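Local coordinates for citrate lyase (Yersinia pestis, PDB 3QLL), which is a putative citrate lyase beta subunit that probably acts as a magnesium-dependent lyase, at residues A224-L238 with F250-I264. Numbering follows the deposited sequence.
Sequences AIDAPFFDVHDVSGL and FSAKAAIHPAQISTI
Lys-253 and Asp-226 lie side by side on the same face of two neighbouring parallel strands, 224-226 and 252-255, the last two of a TIM-type barrel joined by helix 235-248 in a right-handed beta-alpha-beta crossover. The lysine runs extended to CE and then bends (chi4 67°), which sets NZ 2.7 Å from Asp-226 OD2, above the carboxylate plane, and 2.7 Å from Ala-227 O. Glu-241 on the crossover helix adds a second salt bridge to NZ, and Arg-210 takes the other carboxylate oxygen, OD1. Between the strands, Asp-226 N bonds to Ala-252 O and Ala-254 N to Asp-226 O, the latter nearly straight at 173°. At Phe-250, Asp-226 CB sits over one ring face, 4.1 Å from the centroid, while Ala-224 CB touches CD1 of Phe-250.

Past the strands, Gln-260 NE2 gives a hydrogen bond of 2.7 Å to Phe-229 O, which lies close to the amide plane; its OE1 accepts from Ile-256 N and from a water that Phe-229 N also holds. Leu-238 CD2 rests on Gln-260 CB and CG and meets Thr-263 tip to tip, 3.8 Å from its CB.

The solvent side is looser. Val-232 CG1 lies over one face of the His-257 imidazole, 3.9 Å from its centroid, and CG1 of exposed Ile-256 meets Pro-228 CB. The side chains of Pro-228 and Ile-256 are about 8 and 7 Å from those of Glu-165 and Arg-107, predicted to bind magnesium and substrate respectively.

Buried charge is thus paired within a network of two acids and two bases, which would favour an ionised Asp-226 and a protonated Lys-253, whereas the outer loops rest on a CH-pi contact and a few apolar touches.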
loop_
_atom_site.group_PDB
_atom_site.type_symbol
_atom_site.label_atom_id
_atom_site.label_comp_id
_atom_site.label_asym_id
_atom_site.label_seq_id
_atom_site.Cartn_x
_atom_site.Cartn_y
_atom_site.Cartn_z
ATOM N N ALA A 224 0.280 -17.543 0.740
ATOM C CA ALA A 224 -0.039 -16.746 -0.444
ATOM C C ALA A 224 0.526 -17.453 -1.659
ATOM O O ALA A 224 1.679 -17.904 -1.654
ATOM C CB ALA A 224 0.543 -15.378 -0.325
ATOM N N ILE A 225 -0.301 -17.627 -2.677
ATOM C CA ILE A 225 0.167 -18.268 -3.883
ATOM C C ILE A 225 0.237 -17.302 -5.048
ATOM O O ILE A 225 -0.789 -16.780 -5.477
ATOM C CB ILE A 225 -0.729 -19.442 -4.261
ATOM C CG1 ILE A 225 -0.857 -20.401 -3.070
ATOM C CG2 ILE A 225 -0.172 -20.146 -5.499
ATOM C CD1 ILE A 225 -2.069 -21.281 -3.143
ATOM N N ASP A 226 1.440 -17.119 -5.595
ATOM C CA ASP A 226 1.615 -16.165 -6.676
ATOM C C ASP A 226 0.916 -16.596 -7.980
ATOM O O ASP A 226 0.724 -17.805 -8.260
ATOM C CB ASP A 226 3.103 -15.890 -6.933
ATOM C CG ASP A 226 3.329 -14.642 -7.798
ATOM O OD1 ASP A 226 2.443 -13.735 -7.826
ATOM O OD2 ASP A 226 4.403 -14.568 -8.433
ATOM N N ALA A 227 0.566 -15.562 -8.750
ATOM C CA ALA A 227 0.025 -15.668 -10.083
ATOM C C ALA A 227 0.935 -16.478 -10.988
ATOM O O ALA A 227 2.142 -16.555 -10.755
ATOM C CB ALA A 227 -0.210 -14.274 -10.662
ATOM N N PRO A 228 0.339 -17.102 -12.017
ATOM C CA PRO A 228 1.143 -17.752 -13.057
ATOM C C PRO A 228 1.887 -16.715 -13.897
ATOM O O PRO A 228 1.348 -15.630 -14.150
ATOM C CB PRO A 228 0.105 -18.484 -13.919
ATOM C CG PRO A 228 -1.199 -17.798 -13.643
ATOM C CD PRO A 228 -1.115 -17.244 -12.237
ATOM N N PHE A 229 3.071 -17.077 -14.385
ATOM C CA PHE A 229 3.799 -16.210 -15.289
ATOM C C PHE A 229 3.365 -16.601 -16.676
ATOM O O PHE A 229 3.406 -17.779 -17.025
ATOM C CB PHE A 229 5.311 -16.392 -15.108
ATOM C CG PHE A 229 6.153 -15.429 -15.907
ATOM C CD1 PHE A 229 6.273 -14.099 -15.544
ATOM C CD2 PHE A 229 6.897 -15.888 -16.997
ATOM C CE1 PHE A 229 7.069 -13.212 -16.296
ATOM C CE2 PHE A 229 7.695 -15.024 -17.749
ATOM C CZ PHE A 229 7.781 -13.685 -17.395
ATOM N N PHE A 230 2.992 -15.608 -17.471
ATOM C CA PHE A 230 2.389 -15.818 -18.795
ATOM C C PHE A 230 3.354 -16.410 -19.844
ATOM O O PHE A 230 2.995 -17.369 -20.524
ATOM C CB PHE A 230 1.774 -14.498 -19.322
ATOM C CG PHE A 230 2.796 -13.437 -19.704
ATOM C CD1 PHE A 230 3.691 -12.944 -18.760
ATOM C CD2 PHE A 230 2.871 -12.945 -21.005
ATOM C CE1 PHE A 230 4.640 -11.982 -19.102
ATOM C CE2 PHE A 230 3.820 -11.976 -21.351
ATOM C CZ PHE A 230 4.702 -11.496 -20.395
ATOM N N ASP A 231 4.517 -15.788 -20.050
ATOM C CA ASP A 231 5.432 -16.210 -21.113
ATOM C C ASP A 231 6.140 -17.541 -20.776
ATOM O O ASP A 231 7.094 -17.591 -19.990
ATOM C CB ASP A 231 6.454 -15.101 -21.377
ATOM C CG ASP A 231 6.986 -15.116 -22.787
ATOM O OD1 ASP A 231 6.975 -16.184 -23.428
ATOM O OD2 ASP A 231 7.370 -14.033 -23.273
ATOM N N VAL A 232 5.736 -18.597 -21.465
ATOM C CA VAL A 232 6.353 -19.912 -21.320
ATOM C C VAL A 232 7.780 -19.949 -21.854
ATOM O O VAL A 232 8.600 -20.738 -21.379
ATOM C CB VAL A 232 5.536 -20.984 -22.059
ATOM C CG1 VAL A 232 5.786 -22.351 -21.447
ATOM C CG2 VAL A 232 4.041 -20.626 -22.054
ATOM N N HIS A 233 8.079 -19.065 -22.806
ATOM C CA HIS A 233 9.376 -19.067 -23.460
ATOM C C HIS A 233 10.405 -18.252 -22.699
ATOM O O HIS A 233 11.595 -18.505 -22.826
ATOM C CB HIS A 233 9.257 -18.562 -24.885
ATOM C CG HIS A 233 8.390 -19.424 -25.732
ATOM N ND1 HIS A 233 8.429 -20.798 -25.662
ATOM C CD2 HIS A 233 7.461 -19.117 -26.666
ATOM C CE1 HIS A 233 7.555 -21.303 -26.513
ATOM N NE2 HIS A 233 6.957 -20.305 -27.137
ATOM N N ASP A 234 9.942 -17.281 -21.914
ATOM C CA ASP A 234 10.826 -16.444 -21.113
ATOM C C ASP A 234 11.103 -17.075 -19.749
ATOM O O ASP A 234 10.640 -16.566 -18.703
ATOM C CB ASP A 234 10.210 -15.037 -20.958
ATOM C CG ASP A 234 11.073 -14.097 -20.119
ATOM O OD1 ASP A 234 12.282 -14.363 -19.965
ATOM O OD2 ASP A 234 10.565 -13.061 -19.656
ATOM N N VAL A 235 11.955 -18.098 -19.749
ATOM C CA VAL A 235 12.386 -18.762 -18.511
ATOM C C VAL A 235 13.095 -17.797 -17.516
ATOM O O VAL A 235 12.902 -17.892 -16.306
ATOM C CB VAL A 235 13.302 -19.994 -18.840
ATOM C CG1 VAL A 235 14.520 -19.566 -19.659
ATOM C CG2 VAL A 235 13.717 -20.777 -17.599
ATOM N N SER A 236 13.882 -16.857 -18.025
ATOM C CA SER A 236 14.460 -15.814 -17.182
ATOM C C SER A 236 13.362 -15.027 -16.420
ATOM O O SER A 236 13.475 -14.812 -15.222
ATOM C CB SER A 236 15.328 -14.878 -18.008
ATOM O OG SER A 236 15.823 -13.866 -17.156
ATOM N N GLY A 237 12.330 -14.558 -17.125
ATOM C CA GLY A 237 11.249 -13.828 -16.478
ATOM C C GLY A 237 10.525 -14.632 -15.414
ATOM O O GLY A 237 10.209 -14.120 -14.344
ATOM N N LEU A 238 10.387 -15.925 -15.650
ATOM C CA LEU A 238 9.749 -16.810 -14.706
ATOM C C LEU A 238 10.558 -16.932 -13.425
ATOM O O LEU A 238 10.001 -16.889 -12.322
ATOM C CB LEU A 238 9.577 -18.199 -15.323
ATOM C CG LEU A 238 9.091 -19.317 -14.398
ATOM C CD1 LEU A 238 7.691 -18.974 -13.837
ATOM C CD2 LEU A 238 9.133 -20.673 -15.053
ATOM N N PHE A 250 5.365 -14.908 -0.521
ATOM C CA PHE A 250 4.661 -16.011 -1.199
ATOM C C PHE A 250 5.361 -17.362 -0.929
ATOM O O PHE A 250 6.598 -17.422 -0.855
ATOM C CB PHE A 250 4.586 -15.773 -2.729
ATOM C CG PHE A 250 3.621 -14.686 -3.138
ATOM C CD1 PHE A 250 2.275 -14.967 -3.347
ATOM C CD2 PHE A 250 4.047 -13.376 -3.260
ATOM C CE1 PHE A 250 1.384 -13.958 -3.698
ATOM C CE2 PHE A 250 3.178 -12.368 -3.606
ATOM C CZ PHE A 250 1.845 -12.653 -3.832
ATOM N N SER A 251 4.565 -18.421 -0.749
ATOM C CA SER A 251 5.085 -19.741 -0.402
ATOM C C SER A 251 5.031 -20.618 -1.619
ATOM O O SER A 251 5.598 -21.712 -1.621
ATOM C CB SER A 251 4.223 -20.388 0.705
ATOM O OG SER A 251 4.127 -19.542 1.842
ATOM N N ALA A 252 4.306 -20.162 -2.637
ATOM C CA ALA A 252 4.096 -20.977 -3.817
ATOM C C ALA A 252 3.737 -20.108 -4.983
ATOM O O ALA A 252 3.383 -18.958 -4.807
ATOM C CB ALA A 252 3.023 -22.019 -3.576
ATOM N N LYS A 253 3.729 -20.699 -6.164
ATOM C CA LYS A 253 3.395 -19.971 -7.371
ATOM C C LYS A 253 2.632 -20.877 -8.361
ATOM O O LYS A 253 2.983 -22.049 -8.553
ATOM C CB LYS A 253 4.675 -19.407 -8.021
ATOM C CG LYS A 253 4.483 -18.600 -9.289
ATOM C CD LYS A 253 5.802 -17.931 -9.717
ATOM C CE LYS A 253 5.632 -17.067 -10.979
ATOM N NZ LYS A 253 4.772 -15.868 -10.756
ATOM N N ALA A 254 1.593 -20.316 -8.979
ATOM C CA ALA A 254 0.813 -21.043 -9.970
ATOM C C ALA A 254 1.533 -21.136 -11.301
ATOM O O ALA A 254 2.531 -20.437 -11.570
ATOM C CB ALA A 254 -0.568 -20.395 -10.157
ATOM N N ALA A 255 0.980 -21.947 -12.186
ATOM C CA ALA A 255 1.644 -22.213 -13.446
ATOM C C ALA A 255 0.577 -22.562 -14.458
ATOM O O ALA A 255 -0.480 -23.048 -14.095
ATOM C CB ALA A 255 2.674 -23.355 -13.298
ATOM N N ILE A 256 0.869 -22.350 -15.731
ATOM C CA ILE A 256 -0.128 -22.588 -16.759
ATOM C C ILE A 256 0.471 -23.505 -17.810
ATOM O O ILE A 256 -0.163 -23.784 -18.818
ATOM C CB ILE A 256 -0.623 -21.259 -17.411
ATOM C CG1 ILE A 256 0.466 -20.187 -17.386
ATOM C CG2 ILE A 256 -1.849 -20.732 -16.686
ATOM C CD1 ILE A 256 1.511 -20.338 -18.448
ATOM N N HIS A 257 1.666 -24.022 -17.527
ATOM C CA HIS A 257 2.344 -24.970 -18.413
ATOM C C HIS A 257 3.373 -25.798 -17.633
ATOM O O HIS A 257 4.119 -25.247 -16.818
ATOM C CB HIS A 257 3.035 -24.216 -19.558
ATOM C CG HIS A 257 3.531 -25.108 -20.654
ATOM N ND1 HIS A 257 4.505 -26.064 -20.453
ATOM C CD2 HIS A 257 3.185 -25.193 -21.963
ATOM C CE1 HIS A 257 4.738 -26.697 -21.591
ATOM N NE2 HIS A 257 3.952 -26.186 -22.522
ATOM N N PRO A 258 3.383 -27.128 -17.835
ATOM C CA PRO A 258 4.250 -28.049 -17.081
ATOM C C PRO A 258 5.760 -27.740 -17.180
ATOM O O PRO A 258 6.523 -28.161 -16.311
ATOM C CB PRO A 258 3.953 -29.413 -17.726
ATOM C CG PRO A 258 2.585 -29.282 -18.322
ATOM C CD PRO A 258 2.499 -27.842 -18.778
ATOM N N ALA A 259 6.184 -27.031 -18.219
ATOM C CA ALA A 259 7.593 -26.624 -18.348
ATOM C C ALA A 259 8.042 -25.671 -17.224
ATOM O O ALA A 259 9.242 -25.542 -16.927
ATOM C CB ALA A 259 7.827 -25.974 -19.699
ATOM N N GLN A 260 7.079 -24.975 -16.631
ATOM C CA GLN A 260 7.397 -24.016 -15.595
ATOM C C GLN A 260 7.599 -24.707 -14.255
ATOM O O GLN A 260 8.283 -24.159 -13.382
ATOM C CB GLN A 260 6.288 -22.955 -15.483
ATOM C CG GLN A 260 6.100 -22.071 -16.691
ATOM C CD GLN A 260 4.917 -21.121 -16.537
ATOM O OE1 GLN A 260 3.927 -21.434 -15.851
ATOM N NE2 GLN A 260 5.008 -19.958 -17.168
ATOM N N ILE A 261 7.096 -25.937 -14.144
ATOM C CA ILE A 261 6.983 -26.606 -12.849
ATOM C C ILE A 261 8.314 -26.839 -12.148
ATOM O O ILE A 261 8.433 -26.586 -10.950
ATOM C CB ILE A 261 6.218 -27.954 -12.959
ATOM C CG1 ILE A 261 4.776 -27.703 -13.394
ATOM C CG2 ILE A 261 6.179 -28.681 -11.617
ATOM C CD1 ILE A 261 4.041 -26.794 -12.484
ATOM N N SER A 262 9.307 -27.339 -12.877
ATOM C CA SER A 262 10.586 -27.667 -12.260
ATOM C C SER A 262 11.271 -26.384 -11.759
ATOM O O SER A 262 11.840 -26.361 -10.667
ATOM C CB SER A 262 11.498 -28.437 -13.243
ATOM O OG SER A 262 12.182 -27.600 -14.159
ATOM N N THR A 263 11.210 -25.325 -12.553
ATOM C CA THR A 263 11.757 -24.032 -12.133
ATOM C C THR A 263 11.130 -23.530 -10.824
ATOM O O THR A 263 11.848 -23.135 -9.896
ATOM C CB THR A 263 11.535 -22.965 -13.231
ATOM O OG1 THR A 263 12.216 -23.371 -14.441
ATOM C CG2 THR A 263 12.086 -21.647 -12.800
ATOM N N ILE A 264 9.807 -23.606 -10.737
ATOM C CA ILE A 264 9.084 -23.128 -9.576
ATOM C C ILE A 264 9.403 -24.020 -8.358
ATOM O O ILE A 264 9.640 -23.522 -7.246
ATOM C CB ILE A 264 7.571 -23.099 -9.827
ATOM C CG1 ILE A 264 7.204 -21.965 -10.795
ATOM C CG2 ILE A 264 6.824 -22.978 -8.515
ATOM C CD1 ILE A 264 5.739 -22.013 -11.290
HETATM O O HOH W 1 3.937 -19.807 -13.595
#